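PDB 4F21: Carboxylesterase/phospholipase family protein from Francisella tularensis subsp. tularensis, which probably hydrolyses carboxylic ester bonds as a serine hydrolase of the alpha/beta-hydrolase superfamily, in its carboxylesterase/phospholipase branch. Local coordinates for residues V40-G45 with G159-S164; K116-I121 with T147-T152. One frame throughout, in Å; residues are numbered along the deposited sequence.

In the fold
Both contacts belong to the core of an alpha/beta-hydrolase fold, their centres about 11 Å apart. Contact 1, its centre about 3 Å from that of the molecule, joins strands 38-44 and 159-163, second neighbours in the sheet, through carbon-to-carbon packing of large side chains on one face. Contact 2, farther out, brings helices 111-126 and 144-150 together on the other face; there a threonine and a partly exposed asparagine join the aliphatic groups. They share no helix or strand, yet alternate residues of contact 1's strands pack on contact 2's helices: Ile160 CG2 lies 3.3 Å from Thr147 OG1, and Leu43 CD1 3.9 Å from Val117 CG2. Residues of these two strands thus alternate between layers.

Contact 1 of 2, residues V40-G45 with G159-S164; sequences VIWLHG and GIMALS
The indole of Trp42 reaches across one face of the central sheet of this alpha/beta-hydrolase fold to meet Leu163 and Met161, spanning the intervening strand 134-139. Strands 38-44 and 159-163 run parallel, their axes 9.2 Å apart and inclined by 25°, too far for backbone pairing, so large side chains must make the contact. Trp42 sends its six-membered ring toward the second strand because chi1 (-167°) turns CG away from the backbone N. The leading corner of that ring is the bump: the end methyls of Leu163 and Met161 approach it obliquely and together form a shallow notch for its end. Met161 suits the place because its unbranched chain is long enough to cross the gap, and the bend at chi3 (-71°) turns its methyl to the ring, Met161 CE meeting Trp42 CZ3 at 4.0 Å. Beta-branched Val40 closes the row more loosely, its CG1 standing 4.5 Å from Met161 CE. Ala137 of the middle strand touches both Trp42 and Met161; its short side chain suits a place between two large ones. Phe53 and Phe71 also meet the indole, while helix 230-243 packs on Met161 through Ile236, Phe239 and Ile240. The tightest fit is at Leu163, whose CD1 sits against two neighbouring ring carbons of Trp42, CH2 at 3.5 Å and CZ2 at 3.6 Å.

Contact 2 of 2, residues K116-I121 with T147-T152; sequences KVNKLI and TYTAIT
Contact 2 is a small helix-to-helix packing contact, with Thr149 projecting from helix 144-150 toward Val117, Asn118 and Ile121 of helix 111-126. Both helices cover the same face of the central sheet in an alpha/beta-hydrolase fold, and strand 134-139 lies beneath them: its Leu136 touches Val117, Ile121 and Thr149, making a floor under the junction. The backbones come nearest at Asn118 and Thr149, whose CA atoms are 7.4 Å apart, a spacing that a short side chain such as threonine can fill.

Thr149 divides its two branches between different tasks. Its methyl stands anti to the backbone N (chi1 -64° for OG1) and faces the other helix, whereas OG1 turns back to hydrogen-bond the carbonyl oxygen of Ile145 in its own helix. The hydroxyl is thereby satisfied locally and an apolar surface is presented to the neighbour. Thr149 CG2 meets Val117 CG1 at 4.0 Å, the two side chains crossing obliquely; beta-branched Val117, short and compact, packs against both Thr149 and Leu136 of the strand. One turn later, longer Ile121 extends CD1 to 4.3 Å from the same methyl.

Asn118 forms the more polar margin of the contact. It and Thr149 pass alongside in opposite directions, and its amide is held by weak hydrogen bonds: ND2 to Ile114 O and OD1 to Arg155 NH1. The nitrogen meets Thr149 only by packing, with Asn118 ND2 3.7 Å from Thr149 CG2.

Contact 1 of 2, residues V40-G45 with G159-S164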
ATOM      1  N   VAL A  40       4.603  -9.133   6.129  1.00 23.87           N
ATOM      2  CA  VAL A  40       3.763  -8.026   5.692  1.00 44.29           C
ATOM      3  C   VAL A  40       4.444  -6.692   5.967  1.00 54.34           C
ATOM      4  O   VAL A  40       4.661  -6.314   7.121  1.00 72.66           O
ATOM      5  CB  VAL A  40       2.375  -8.037   6.368  1.00 32.69           C
ATOM      6  CG1 VAL A  40       1.435  -7.067   5.658  1.00 14.84           C
ATOM      7  CG2 VAL A  40       1.790  -9.434   6.357  1.00 20.23           C
ATOM      8  N   ILE A  41       4.790  -5.991   4.894  1.00 25.24           N
ATOM      9  CA  ILE A  41       5.363  -4.664   5.008  1.00 14.37           C
ATOM     10  C   ILE A  41       4.239  -3.633   5.001  1.00 30.28           C
ATOM     11  O   ILE A  41       3.610  -3.397   3.968  1.00 18.26           O
ATOM     12  CB  ILE A  41       6.365  -4.391   3.876  1.00 24.74           C
ATOM     13  CG1 ILE A  41       7.432  -5.486   3.855  1.00 21.17           C
ATOM     14  CG2 ILE A  41       7.005  -3.022   4.041  1.00 15.60           C
ATOM     15  CD1 ILE A  41       8.523  -5.269   2.836  1.00 24.72           C
ATOM     16  N   TRP A  42       3.982  -3.047   6.170  1.00 20.20           N
ATOM     17  CA  TRP A  42       2.907  -2.073   6.353  1.00 32.03           C
ATOM     18  C   TRP A  42       3.457  -0.649   6.392  1.00 49.34           C
ATOM     19  O   TRP A  42       4.197  -0.283   7.308  1.00 37.78           O
ATOM     20  CB  TRP A  42       2.137  -2.367   7.644  1.00 48.11           C
ATOM     21  CG  TRP A  42       0.836  -1.626   7.757  1.00 67.17           C
ATOM     22  CD1 TRP A  42       0.658  -0.337   8.168  1.00 72.54           C
ATOM     23  CD2 TRP A  42      -0.472  -2.135   7.458  1.00 69.54           C
ATOM     24  NE1 TRP A  42      -0.676  -0.009   8.137  1.00 59.84           N
ATOM     25  CE2 TRP A  42      -1.390  -1.096   7.707  1.00 64.96           C
ATOM     26  CE3 TRP A  42      -0.954  -3.367   7.002  1.00 61.26           C
ATOM     27  CZ2 TRP A  42      -2.762  -1.250   7.513  1.00 65.26           C
ATOM     28  CZ3 TRP A  42      -2.317  -3.518   6.811  1.00 59.85           C
ATOM     29  CH2 TRP A  42      -3.204  -2.466   7.067  1.00 53.79           C
ATOM     30  N   LEU A  43       3.080   0.153   5.401  1.00 83.04           N
ATOM     31  CA  LEU A  43       3.582   1.519   5.278  1.00 84.38           C
ATOM     32  C   LEU A  43       2.554   2.559   5.723  1.00 51.67           C
ATOM     33  O   LEU A  43       1.350   2.384   5.527  1.00 38.80           O
ATOM     34  CB  LEU A  43       3.998   1.802   3.830  1.00 77.70           C
ATOM     35  CG  LEU A  43       4.906   0.780   3.141  1.00 53.79           C
ATOM     36  CD1 LEU A  43       5.222   1.219   1.718  1.00 60.34           C
ATOM     37  CD2 LEU A  43       6.185   0.559   3.938  1.00 32.36           C
ATOM     38  N   HIS A  44       3.038   3.639   6.327  1.00 45.10           N
ATOM     39  CA  HIS A  44       2.183   4.769   6.679  1.00 55.24           C
ATOM     40  C   HIS A  44       2.950   6.082   6.544  1.00 54.49           C
ATOM     41  O   HIS A  44       4.162   6.122   6.748  1.00 54.98           O
ATOM     42  CB  HIS A  44       1.581   4.606   8.085  1.00 62.88           C
ATOM     43  CG  HIS A  44       2.572   4.738   9.201  1.00 65.89           C
ATOM     44  ND1 HIS A  44       2.970   3.666   9.973  1.00 89.48           N
ATOM     45  CD2 HIS A  44       3.227   5.817   9.694  1.00 30.31           C
ATOM     46  CE1 HIS A  44       3.838   4.076  10.880  1.00 82.56           C
ATOM     47  NE2 HIS A  44       4.012   5.377  10.732  1.00 64.97           N
ATOM     48  N   GLY A  45       2.243   7.150   6.187  1.00 45.22           N
ATOM     49  CA  GLY A  45       2.866   8.449   5.993  1.00 52.43           C
ATOM     50  C   GLY A  45       3.393   9.057   7.277  1.00 37.52           C
ATOM     51  O   GLY A  45       2.916  10.100   7.722  1.00 61.66           O
ATOM     52  N   GLY A 159       1.511  -9.495  -2.685  1.00 21.16           N
ATOM     53  CA  GLY A 159       0.245  -8.790  -2.708  1.00 14.61           C
ATOM     54  C   GLY A 159       0.365  -7.307  -2.432  1.00 27.26           C
ATOM     55  O   GLY A 159       1.403  -6.827  -1.981  1.00 22.26           O
ATOM     56  N   ILE A 160      -0.707  -6.578  -2.720  1.00 36.08           N
ATOM     57  CA  ILE A 160      -0.780  -5.154  -2.429  1.00 29.94           C
ATOM     58  C   ILE A 160      -2.080  -4.871  -1.691  1.00 32.24           C
ATOM     59  O   ILE A 160      -3.141  -5.349  -2.091  1.00 43.51           O
ATOM     60  CB  ILE A 160      -0.761  -4.303  -3.715  1.00 21.97           C
ATOM     61  CG1 ILE A 160       0.444  -4.656  -4.588  1.00 25.60           C
ATOM     62  CG2 ILE A 160      -0.761  -2.823  -3.371  1.00 16.20           C
ATOM     63  CD1 ILE A 160       0.373  -4.057  -5.979  1.00 26.76           C
ATOM     64  N   MET A 161      -2.005  -4.103  -0.612  1.00 50.50           N
ATOM     65  CA  MET A 161      -3.222  -3.685   0.078  1.00 71.46           C
ATOM     66  C   MET A 161      -3.365  -2.165   0.133  1.00 40.58           C
ATOM     67  O   MET A 161      -2.989  -1.519   1.114  1.00 40.57           O
ATOM     68  CB  MET A 161      -3.318  -4.308   1.473  1.00 85.48           C
ATOM     69  CG  MET A 161      -3.580  -5.807   1.451  1.00 79.32           C
ATOM     70  SD  MET A 161      -4.136  -6.473   3.034  1.00 45.42           S
ATOM     71  CE  MET A 161      -2.644  -6.361   4.014  1.00 12.79           C
ATOM     72  N   ALA A 162      -3.914  -1.605  -0.938  1.00 12.88           N
ATOM     73  CA  ALA A 162      -4.123  -0.170  -1.034  1.00 43.98           C
ATOM     74  C   ALA A 162      -5.319   0.245  -0.187  1.00 71.52           C
ATOM     75  O   ALA A 162      -6.422  -0.272  -0.357  1.00 84.92           O
ATOM     76  CB  ALA A 162      -4.324   0.242  -2.484  1.00 24.67           C
ATOM     77  N   LEU A 163      -5.087   1.180   0.728  1.00 62.78           N
ATOM     78  CA  LEU A 163      -6.112   1.631   1.659  1.00 31.46           C
ATOM     79  C   LEU A 163      -6.186   3.150   1.652  1.00 55.03           C
ATOM     80  O   LEU A 163      -5.261   3.821   2.107  1.00 63.19           O
ATOM     81  CB  LEU A 163      -5.791   1.149   3.076  1.00 22.17           C
ATOM     82  CG  LEU A 163      -5.521  -0.344   3.276  1.00 28.52           C
ATOM     83  CD1 LEU A 163      -4.544  -0.555   4.419  1.00 41.92           C
ATOM     84  CD2 LEU A 163      -6.812  -1.083   3.549  1.00 41.22           C
ATOM     85  N   SER A 164      -7.288   3.678   1.124  1.00 50.88           N
ATOM     86  CA  SER A 164      -7.547   5.115   1.107  1.00 21.46           C
ATOM     87  C   SER A 164      -6.470   5.886   0.354  1.00 25.62           C
ATOM     88  O   SER A 164      -6.052   6.956   0.789  1.00 20.69           O
ATOM     89  CB  SER A 164      -7.666   5.649   2.533  1.00  8.94           C
ATOM     90  OG  SER A 164      -8.477   4.790   3.311  1.00 20.41           O
TER

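Contact 2 of 2, residues K116-I121 with T147-T152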
ATOM      1  N   LYS A 116      13.690   2.313  -1.193  1.00 66.54           N
ATOM      2  CA  LYS A 116      13.840   1.966   0.213  1.00 58.96           C
ATOM      3  C   LYS A 116      13.101   0.662   0.445  1.00 60.47           C
ATOM      4  O   LYS A 116      13.694  -0.323   0.899  1.00 58.50           O
ATOM      5  CB  LYS A 116      13.295   3.072   1.118  1.00 57.72           C
ATOM      6  CG  LYS A 116      13.958   4.425   0.903  1.00 78.26           C
ATOM      7  CD  LYS A 116      13.268   5.524   1.696  1.00 85.88           C
ATOM      8  CE  LYS A 116      13.843   6.892   1.361  1.00 85.57           C
ATOM      9  NZ  LYS A 116      13.060   7.997   1.985  1.00 67.29           N
ATOM     10  N   VAL A 117      11.824   0.647   0.064  1.00 60.00           N
ATOM     11  CA  VAL A 117      11.007  -0.551   0.195  1.00 50.29           C
ATOM     12  C   VAL A 117      11.692  -1.710  -0.516  1.00 27.62           C
ATOM     13  O   VAL A 117      11.797  -2.806   0.036  1.00 44.23           O
ATOM     14  CB  VAL A 117       9.582  -0.351  -0.364  1.00 50.30           C
ATOM     15  CG1 VAL A 117       8.803  -1.659  -0.321  1.00 41.50           C
ATOM     16  CG2 VAL A 117       8.849   0.741   0.413  1.00 28.19           C
ATOM     17  N   ASN A 118      12.206  -1.445  -1.715  1.00 20.48           N
ATOM     18  CA  ASN A 118      12.887  -2.480  -2.479  1.00 25.17           C
ATOM     19  C   ASN A 118      14.015  -3.069  -1.662  1.00 24.28           C
ATOM     20  O   ASN A 118      14.114  -4.294  -1.526  1.00 34.28           O
ATOM     21  CB  ASN A 118      13.402  -1.946  -3.817  1.00 18.39           C
ATOM     22  CG  ASN A 118      12.467  -2.270  -4.966  1.00 40.18           C
ATOM     23  OD1 ASN A 118      12.510  -3.367  -5.523  1.00 58.44           O
ATOM     24  ND2 ASN A 118      11.613  -1.318  -5.324  1.00 37.19           N
ATOM     25  N   LYS A 119      14.823  -2.191  -1.068  1.00 26.73           N
ATOM     26  CA  LYS A 119      15.916  -2.637  -0.219  1.00 35.08           C
ATOM     27  C   LYS A 119      15.363  -3.528   0.877  1.00 36.13           C
ATOM     28  O   LYS A 119      15.859  -4.637   1.087  1.00 44.83           O
ATOM     29  CB  LYS A 119      16.679  -1.453   0.379  1.00 45.67           C
ATOM     30  CG  LYS A 119      17.664  -0.811  -0.583  1.00 48.60           C
ATOM     31  CD  LYS A 119      18.602   0.142   0.135  1.00 43.47           C
ATOM     32  CE  LYS A 119      19.717   0.605  -0.791  1.00100.27           C
ATOM     33  NZ  LYS A 119      20.768   1.377  -0.068  1.00128.80           N
ATOM     34  N   LEU A 120      14.306  -3.052   1.537  1.00 40.77           N
ATOM     35  CA  LEU A 120      13.645  -3.818   2.585  1.00 44.68           C
ATOM     36  C   LEU A 120      13.256  -5.191   2.057  1.00 62.43           C
ATOM     37  O   LEU A 120      13.517  -6.207   2.709  1.00 65.59           O
ATOM     38  CB  LEU A 120      12.407  -3.083   3.104  1.00 76.14           C
ATOM     39  CG  LEU A 120      12.571  -2.157   4.313  1.00 96.09           C
ATOM     40  CD1 LEU A 120      11.280  -1.397   4.580  1.00 97.68           C
ATOM     41  CD2 LEU A 120      12.985  -2.953   5.540  1.00 94.38           C
ATOM     42  N   ILE A 121      12.667  -5.225   0.862  1.00 58.22           N
ATOM     43  CA  ILE A 121      12.265  -6.498   0.279  1.00 44.70           C
ATOM     44  C   ILE A 121      13.513  -7.335   0.060  1.00 41.63           C
ATOM     45  O   ILE A 121      13.560  -8.505   0.444  1.00 58.07           O
ATOM     46  CB  ILE A 121      11.514  -6.325  -1.054  1.00 49.07           C
ATOM     47  CG1 ILE A 121      10.284  -5.436  -0.868  1.00 32.94           C
ATOM     48  CG2 ILE A 121      11.094  -7.678  -1.599  1.00 56.25           C
ATOM     49  CD1 ILE A 121       9.555  -5.145  -2.154  1.00 22.53           C
ATOM     50  N   THR A 147       1.834   0.018  -4.096  1.00 51.23           N
ATOM     51  CA  THR A 147       1.357  -0.388  -5.410  1.00 46.24           C
ATOM     52  C   THR A 147       2.452  -0.195  -6.451  1.00 45.60           C
ATOM     53  O   THR A 147       2.951  -1.173  -7.016  1.00 61.94           O
ATOM     54  CB  THR A 147       0.085   0.392  -5.809  1.00 26.70           C
ATOM     55  OG1 THR A 147      -0.984   0.046  -4.919  1.00 18.73           O
ATOM     56  CG2 THR A 147      -0.332   0.056  -7.224  1.00 21.27           C
ATOM     57  N   TYR A 148       2.834   1.065  -6.669  1.00 30.44           N
ATOM     58  CA  TYR A 148       3.882   1.439  -7.625  1.00 24.05           C
ATOM     59  C   TYR A 148       5.133   0.583  -7.511  1.00 28.31           C
ATOM     60  O   TYR A 148       5.728   0.211  -8.520  1.00 59.49           O
ATOM     61  CB  TYR A 148       4.276   2.908  -7.451  1.00 44.20           C
ATOM     62  CG  TYR A 148       3.438   3.883  -8.248  1.00 48.44           C
ATOM     63  CD1 TYR A 148       2.928   3.540  -9.493  1.00 35.92           C
ATOM     64  CD2 TYR A 148       3.161   5.149  -7.753  1.00 41.68           C
ATOM     65  CE1 TYR A 148       2.163   4.432 -10.219  1.00 39.96           C
ATOM     66  CE2 TYR A 148       2.401   6.044  -8.469  1.00 47.82           C
ATOM     67  CZ  TYR A 148       1.905   5.682  -9.702  1.00 48.98           C
ATOM     68  OH  TYR A 148       1.144   6.579 -10.412  1.00 51.03           O
ATOM     69  N   THR A 149       5.533   0.286  -6.279  1.00 33.30           N
ATOM     70  CA  THR A 149       6.677  -0.581  -6.039  1.00 52.27           C
ATOM     71  C   THR A 149       6.443  -1.963  -6.640  1.00 56.41           C
ATOM     72  O   THR A 149       7.211  -2.421  -7.490  1.00 52.76           O
ATOM     73  CB  THR A 149       6.962  -0.731  -4.533  1.00 42.44           C
ATOM     74  OG1 THR A 149       7.331   0.541  -3.986  1.00 18.58           O
ATOM     75  CG2 THR A 149       8.087  -1.731  -4.299  1.00 27.84           C
ATOM     76  N   ALA A 150       5.361  -2.608  -6.212  1.00 48.54           N
ATOM     77  CA  ALA A 150       5.090  -3.987  -6.600  1.00 44.30           C
ATOM     78  C   ALA A 150       4.925  -4.150  -8.107  1.00 30.04           C
ATOM     79  O   ALA A 150       5.337  -5.160  -8.677  1.00 30.58           O
ATOM     80  CB  ALA A 150       3.871  -4.515  -5.864  1.00 65.52           C
ATOM     81  N   ILE A 151       4.334  -3.149  -8.751  1.00 45.03           N
ATOM     82  CA  ILE A 151       4.110  -3.213 -10.192  1.00 47.53           C
ATOM     83  C   ILE A 151       5.346  -2.802 -10.992  1.00 67.14           C
ATOM     84  O   ILE A 151       5.343  -2.877 -12.218  1.00 81.58           O
ATOM     85  CB  ILE A 151       2.895  -2.369 -10.628  1.00 34.05           C
ATOM     86  CG1 ILE A 151       3.195  -0.878 -10.487  1.00 42.79           C
ATOM     87  CG2 ILE A 151       1.662  -2.751  -9.823  1.00 42.41           C
ATOM     88  CD1 ILE A 151       2.073   0.003 -10.981  1.00 41.90           C
ATOM     89  N   THR A 152       6.397  -2.371 -10.297  1.00 60.77           N
ATOM     90  CA  THR A 152       7.675  -2.085 -10.947  1.00 45.26           C
ATOM     91  C   THR A 152       8.761  -2.983 -10.366  1.00 43.92           C
ATOM     92  O   THR A 152       9.906  -2.979 -10.823  1.00 43.38           O
ATOM     93  CB  THR A 152       8.091  -0.615 -10.787  1.00 25.67           C
ATOM     94  OG1 THR A 152       8.226  -0.304  -9.396  1.00 20.61           O
ATOM     95  CG2 THR A 152       7.054   0.303 -11.419  1.00 17.59           C
TER